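PDB 6HH2: Ras-related protein Rab-7L1 from Homo sapiens, which binds GDP and GTP as a Rab-family small GTPase, regulates endosome and trans-Golgi vesicle trafficking, and recruits the kinase LRRK2 to the Golgi, stimulating its activity. Local coordinates for residues T74-S85 and R104-L115. The protein carries 4 engineered substitutions. Numbering follows the deposited sequence.
Sequences TSMTRLYYRDAS and RWKQDLDSKLTL
The backbone N of M76 donates a nearly straight hydrogen bond (173°) to D108 OD2, 2.8 Å long, joining the switch II segment of this Ras-like G domain to helix 96-112. The amide meets OD2 from above the carboxylate plane. The other oxygen, OD1, accepts a weak hydrogen bond from S75 OG at 3.4 Å and, in one of two K112 conformers, forms a salt bridge with its NZ one helical turn on; both carboxylate oxygens are thus engaged. LRRK2 phosphorylates both T74 and S75; here they are unmodified. T74 lies across W105: its CA sits over the six-membered ring, 3.6 Å from the centroid, and CG2, anti to the backbone N, covers the same face and also touches R104 CB. The indole NE1 is hydrogen-bonded to D18 OD1 in the P-loop, which links this packing to the nucleotide-binding end of the domain. The M76 side chain lies against D108 OD2 along CB, CG and CE, with CG at the indole edge; the bend at chi3 (-63°) brings CE to 3.5 Å from L109 CA. The Y81 ring is sandwiched between R78 CA and K112 CB, the latter 3.7 Å from its centroid. Water bridges Y81 OH to K112 O. Where the helix has ended, L113 reaches back over the type II turn Y81-A84, its CD2 3.5 Å from A84 CB and 3.7 Å from Y81 O.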
loop_
_atom_site.group_PDB
_atom_site.type_symbol
_atom_site.label_atom_id
_atom_site.label_comp_id
_atom_site.label_asym_id
_atom_site.label_seq_id
_atom_site.Cartn_x
_atom_site.Cartn_y
_atom_site.Cartn_z
ATOM N N THR A 74 6.125 -5.463 12.794
ATOM C CA THR A 74 4.700 -5.049 12.828
ATOM C C THR A 74 4.517 -3.694 13.531
ATOM O O THR A 74 3.526 -3.471 14.225
ATOM C CB THR A 74 3.774 -6.094 13.490
ATOM O OG1 THR A 74 4.213 -7.449 13.218
ATOM C CG2 THR A 74 2.319 -5.885 12.958
ATOM N N SER A 75 5.488 -2.778 13.392
ATOM C CA SER A 75 5.401 -1.466 14.035
ATOM C C SER A 75 6.298 -0.548 13.229
ATOM O O SER A 75 7.496 -0.811 13.121
ATOM C CB SER A 75 5.923 -1.524 15.479
ATOM O OG SER A 75 5.790 -0.230 16.047
ATOM N N MET A 76 5.730 0.516 12.667
ATOM C CA MET A 76 6.466 1.369 11.755
ATOM C C MET A 76 7.334 2.362 12.513
ATOM O O MET A 76 6.961 2.866 13.574
ATOM C CB MET A 76 5.477 2.169 10.918
ATOM C CG MET A 76 4.638 1.264 10.028
ATOM S SD MET A 76 3.487 2.197 9.045
ATOM C CE MET A 76 2.431 2.951 10.221
ATOM N N THR A 77 8.509 2.655 11.952
ATOM C CA THR A 77 9.359 3.685 12.519
ATOM C C THR A 77 9.048 5.054 11.926
ATOM O O THR A 77 8.499 5.170 10.814
ATOM C CB THR A 77 10.840 3.392 12.239
ATOM O OG1 THR A 77 11.047 3.280 10.819
ATOM C CG2 THR A 77 11.301 2.074 12.977
ATOM N N ARG A 78 9.395 6.079 12.692
ATOM C CA ARG A 78 9.048 7.460 12.312
ATOM C C ARG A 78 9.593 7.875 10.951
ATOM O O ARG A 78 8.863 8.481 10.161
ATOM C CB ARG A 78 9.459 8.441 13.386
ATOM C CG ARG A 78 9.070 9.888 13.057
ATOM C CD ARG A 78 9.370 10.789 14.232
ATOM N NE ARG A 78 8.676 10.343 15.441
ATOM C CZ ARG A 78 9.274 9.698 16.448
ATOM N NH1 ARG A 78 10.596 9.436 16.406
ATOM N NH2 ARG A 78 8.559 9.321 17.518
ATOM N N LEU A 79 10.864 7.605 10.630
ATOM C CA LEU A 79 11.343 7.995 9.294
ATOM C C LEU A 79 10.534 7.301 8.195
ATOM O O LEU A 79 10.256 7.886 7.134
ATOM C CB LEU A 79 12.833 7.669 9.151
ATOM C CG LEU A 79 13.746 8.542 9.980
ATOM C CD1 LEU A 79 15.227 8.146 9.706
ATOM C CD2 LEU A 79 13.509 10.022 9.638
ATOM N N TYR A 80 10.120 6.051 8.429
ATOM C CA TYR A 80 9.302 5.344 7.464
ATOM C C TYR A 80 7.916 5.979 7.317
ATOM O O TYR A 80 7.468 6.244 6.186
ATOM C CB TYR A 80 9.208 3.868 7.903
ATOM C CG TYR A 80 8.335 3.104 6.958
ATOM C CD1 TYR A 80 8.803 2.643 5.726
ATOM C CD2 TYR A 80 6.988 2.854 7.288
ATOM C CE1 TYR A 80 7.983 1.956 4.853
ATOM C CE2 TYR A 80 6.150 2.189 6.429
ATOM C CZ TYR A 80 6.656 1.721 5.214
ATOM O OH TYR A 80 5.798 1.064 4.385
ATOM N N TYR A 81 7.173 6.154 8.435
ATOM C CA TYR A 81 5.754 6.521 8.246
ATOM C C TYR A 81 5.527 8.018 8.060
ATOM O O TYR A 81 4.469 8.393 7.544
ATOM C CB TYR A 81 4.856 5.984 9.406
ATOM C CG TYR A 81 5.112 6.561 10.794
ATOM C CD1 TYR A 81 4.829 7.896 11.111
ATOM C CD2 TYR A 81 5.697 5.776 11.808
ATOM C CE1 TYR A 81 5.099 8.426 12.373
ATOM C CE2 TYR A 81 5.909 6.284 13.059
ATOM C CZ TYR A 81 5.665 7.622 13.371
ATOM O OH TYR A 81 5.913 8.152 14.612
ATOM N N ARG A 82 6.468 8.886 8.398
ATOM C CA ARG A 82 6.168 10.309 8.511
ATOM C C ARG A 82 5.705 10.865 7.170
ATOM O O ARG A 82 6.202 10.494 6.106
ATOM C CB ARG A 82 7.369 11.100 9.044
ATOM C CG ARG A 82 8.612 11.065 8.172
ATOM C CD ARG A 82 9.736 11.905 8.849
ATOM N NE ARG A 82 10.865 12.052 7.938
ATOM C CZ ARG A 82 11.931 12.804 8.195
ATOM N NH1 ARG A 82 11.996 13.494 9.321
ATOM N NH2 ARG A 82 12.916 12.858 7.295
ATOM N N ASP A 83 4.660 11.697 7.243
ATOM C CA ASP A 83 4.155 12.472 6.097
ATOM C C ASP A 83 3.484 11.624 5.020
ATOM O O ASP A 83 3.300 12.083 3.890
ATOM C CB ASP A 83 5.252 13.353 5.490
ATOM C CG ASP A 83 5.880 14.275 6.510
ATOM O OD1 ASP A 83 5.121 14.997 7.188
ATOM O OD2 ASP A 83 7.132 14.256 6.685
ATOM N N ALA A 84 3.123 10.389 5.316
ATOM C CA ALA A 84 2.465 9.545 4.319
ATOM C C ALA A 84 1.034 10.017 4.087
ATOM O O ALA A 84 0.380 10.565 4.974
ATOM C CB ALA A 84 2.406 8.089 4.767
ATOM N N SER A 85 0.563 9.799 2.852
ATOM C CA SER A 85 -0.795 10.131 2.442
ATOM C C SER A 85 -1.732 8.938 2.408
ATOM O O SER A 85 -2.952 9.137 2.351
ATOM C CB SER A 85 -0.755 10.799 1.052
ATOM O OG SER A 85 -0.272 12.134 1.186
ATOM N N ARG A 104 -2.991 -5.419 13.413
ATOM C CA ARG A 104 -1.933 -4.717 14.154
ATOM C C ARG A 104 -1.301 -3.630 13.280
ATOM O O ARG A 104 -1.006 -2.523 13.779
ATOM C CB ARG A 104 -0.870 -5.706 14.638
ATOM C CG ARG A 104 -1.363 -6.689 15.674
ATOM C CD ARG A 104 -0.172 -7.583 16.146
ATOM N NE ARG A 104 -0.636 -8.552 17.122
ATOM C CZ ARG A 104 -0.272 -8.528 18.397
ATOM N NH1 ARG A 104 0.585 -7.596 18.811
ATOM N NH2 ARG A 104 -0.737 -9.441 19.246
ATOM N N TRP A 105 -1.068 -3.922 11.986
ATOM C CA TRP A 105 -0.557 -2.880 11.117
ATOM C C TRP A 105 -1.503 -1.681 11.087
ATOM O O TRP A 105 -1.073 -0.527 11.120
ATOM C CB TRP A 105 -0.360 -3.430 9.710
ATOM C CG TRP A 105 0.834 -4.373 9.556
ATOM C CD1 TRP A 105 0.801 -5.705 9.289
ATOM C CD2 TRP A 105 2.213 -3.991 9.603
ATOM N NE1 TRP A 105 2.111 -6.198 9.155
ATOM C CE2 TRP A 105 2.976 -5.149 9.322
ATOM C CE3 TRP A 105 2.852 -2.770 9.786
ATOM C CZ2 TRP A 105 4.372 -5.149 9.310
ATOM C CZ3 TRP A 105 4.287 -2.752 9.796
ATOM C CH2 TRP A 105 5.004 -3.946 9.492
ATOM N N LYS A 106 -2.825 -1.938 10.979
ATOM C CA LYS A 106 -3.754 -0.811 10.885
ATOM C C LYS A 106 -3.820 -0.013 12.178
ATOM O O LYS A 106 -3.839 1.235 12.148
ATOM C CB LYS A 106 -5.150 -1.366 10.541
ATOM C CG LYS A 106 -6.310 -0.340 10.463
ATOM C CD LYS A 106 -6.016 0.734 9.434
ATOM C CE LYS A 106 -7.331 1.430 8.954
ATOM N NZ LYS A 106 -8.016 2.008 10.128
ATOM N N GLN A 107 -3.845 -0.706 13.328
ATOM C CA GLN A 107 -3.812 -0.014 14.617
ATOM C C GLN A 107 -2.527 0.807 14.778
ATOM O O GLN A 107 -2.564 1.934 15.287
ATOM C CB GLN A 107 -3.949 -1.043 15.745
ATOM C CG GLN A 107 -5.398 -1.638 15.814
ATOM C CD GLN A 107 -5.486 -2.861 16.715
ATOM O OE1 GLN A 107 -4.470 -3.474 17.057
ATOM N NE2 GLN A 107 -6.713 -3.211 17.123
ATOM N N ASP A 108 -1.409 0.277 14.298
ATOM C CA ASP A 108 -0.149 1.034 14.366
ATOM C C ASP A 108 -0.240 2.295 13.507
ATOM O O ASP A 108 0.086 3.393 13.965
ATOM C CB ASP A 108 1.013 0.136 13.935
ATOM C CG ASP A 108 2.392 0.825 14.117
ATOM O OD1 ASP A 108 2.755 1.085 15.270
ATOM O OD2 ASP A 108 3.041 1.051 13.064
ATOM N N LEU A 109 -0.751 2.161 12.279
ATOM C CA LEU A 109 -0.899 3.322 11.388
ATOM C C LEU A 109 -1.727 4.413 12.056
ATOM O O LEU A 109 -1.330 5.588 12.108
ATOM C CB LEU A 109 -1.598 2.843 10.106
ATOM C CG LEU A 109 -1.951 3.973 9.139
ATOM C CD1 LEU A 109 -0.715 4.525 8.426
ATOM C CD2 LEU A 109 -2.951 3.471 8.031
ATOM N N ASP A 110 -2.878 4.043 12.605
ATOM C CA ASP A 110 -3.738 5.062 13.182
ATOM C C ASP A 110 -3.202 5.638 14.479
ATOM O O ASP A 110 -3.573 6.763 14.832
ATOM C CB ASP A 110 -5.136 4.513 13.366
ATOM C CG ASP A 110 -5.770 4.135 12.025
ATOM O OD1 ASP A 110 -5.381 4.714 10.959
ATOM O OD2 ASP A 110 -6.591 3.212 12.073
ATOM N N SER A 111 -2.325 4.907 15.179
ATOM C CA SER A 111 -1.690 5.450 16.378
ATOM C C SER A 111 -0.591 6.449 16.058
ATOM O O SER A 111 -0.251 7.258 16.941
ATOM C CB SER A 111 -1.111 4.325 17.237
ATOM O OG SER A 111 0.118 3.791 16.725
ATOM N N LYS A 112 -0.043 6.416 14.830
ATOM C CA LYS A 112 1.164 7.159 14.479
ATOM C C LYS A 112 0.933 8.340 13.549
ATOM O O LYS A 112 1.743 9.276 13.560
ATOM C CB LYS A 112 2.213 6.237 13.821
ATOM C CG LYS A 112 2.696 5.041 14.716
ATOM C CD LYS A 112 3.508 5.527 15.909
ATOM C CE LYS A 112 4.202 4.361 16.633
ATOM N NZ LYS A 112 3.283 3.389 17.307
ATOM N N LEU A 113 -0.120 8.321 12.758
ATOM C CA LEU A 113 -0.193 9.215 11.614
ATOM C C LEU A 113 -1.639 9.599 11.331
ATOM O O LEU A 113 -2.536 8.752 11.352
ATOM C CB LEU A 113 0.392 8.485 10.396
ATOM C CG LEU A 113 0.511 9.154 9.034
ATOM C CD1 LEU A 113 1.512 10.294 9.089
ATOM C CD2 LEU A 113 0.848 8.116 7.937
ATOM N N THR A 114 -1.838 10.886 11.083
ATOM C CA THR A 114 -3.060 11.382 10.469
ATOM C C THR A 114 -2.705 12.222 9.245
ATOM O O THR A 114 -1.547 12.539 8.988
ATOM C CB THR A 114 -3.897 12.235 11.447
ATOM O OG1 THR A 114 -3.171 13.416 11.773
ATOM C CG2 THR A 114 -4.222 11.454 12.720
ATOM N N LEU A 115 -3.724 12.563 8.457
ATOM C CA LEU A 115 -3.560 13.602 7.468
ATOM C C LEU A 115 -3.362 14.956 8.155
ATOM O O LEU A 115 -3.638 15.104 9.346
ATOM C CB LEU A 115 -4.810 13.658 6.607
ATOM C CG LEU A 115 -4.988 12.348 5.798
ATOM C CD1 LEU A 115 -6.321 12.406 5.084
ATOM C CD2 LEU A 115 -3.828 12.060 4.851
HETATM O O HOH W 1 3.695 9.468 15.695
HETATM O O HOH W 2 0.021 12.588 6.621
#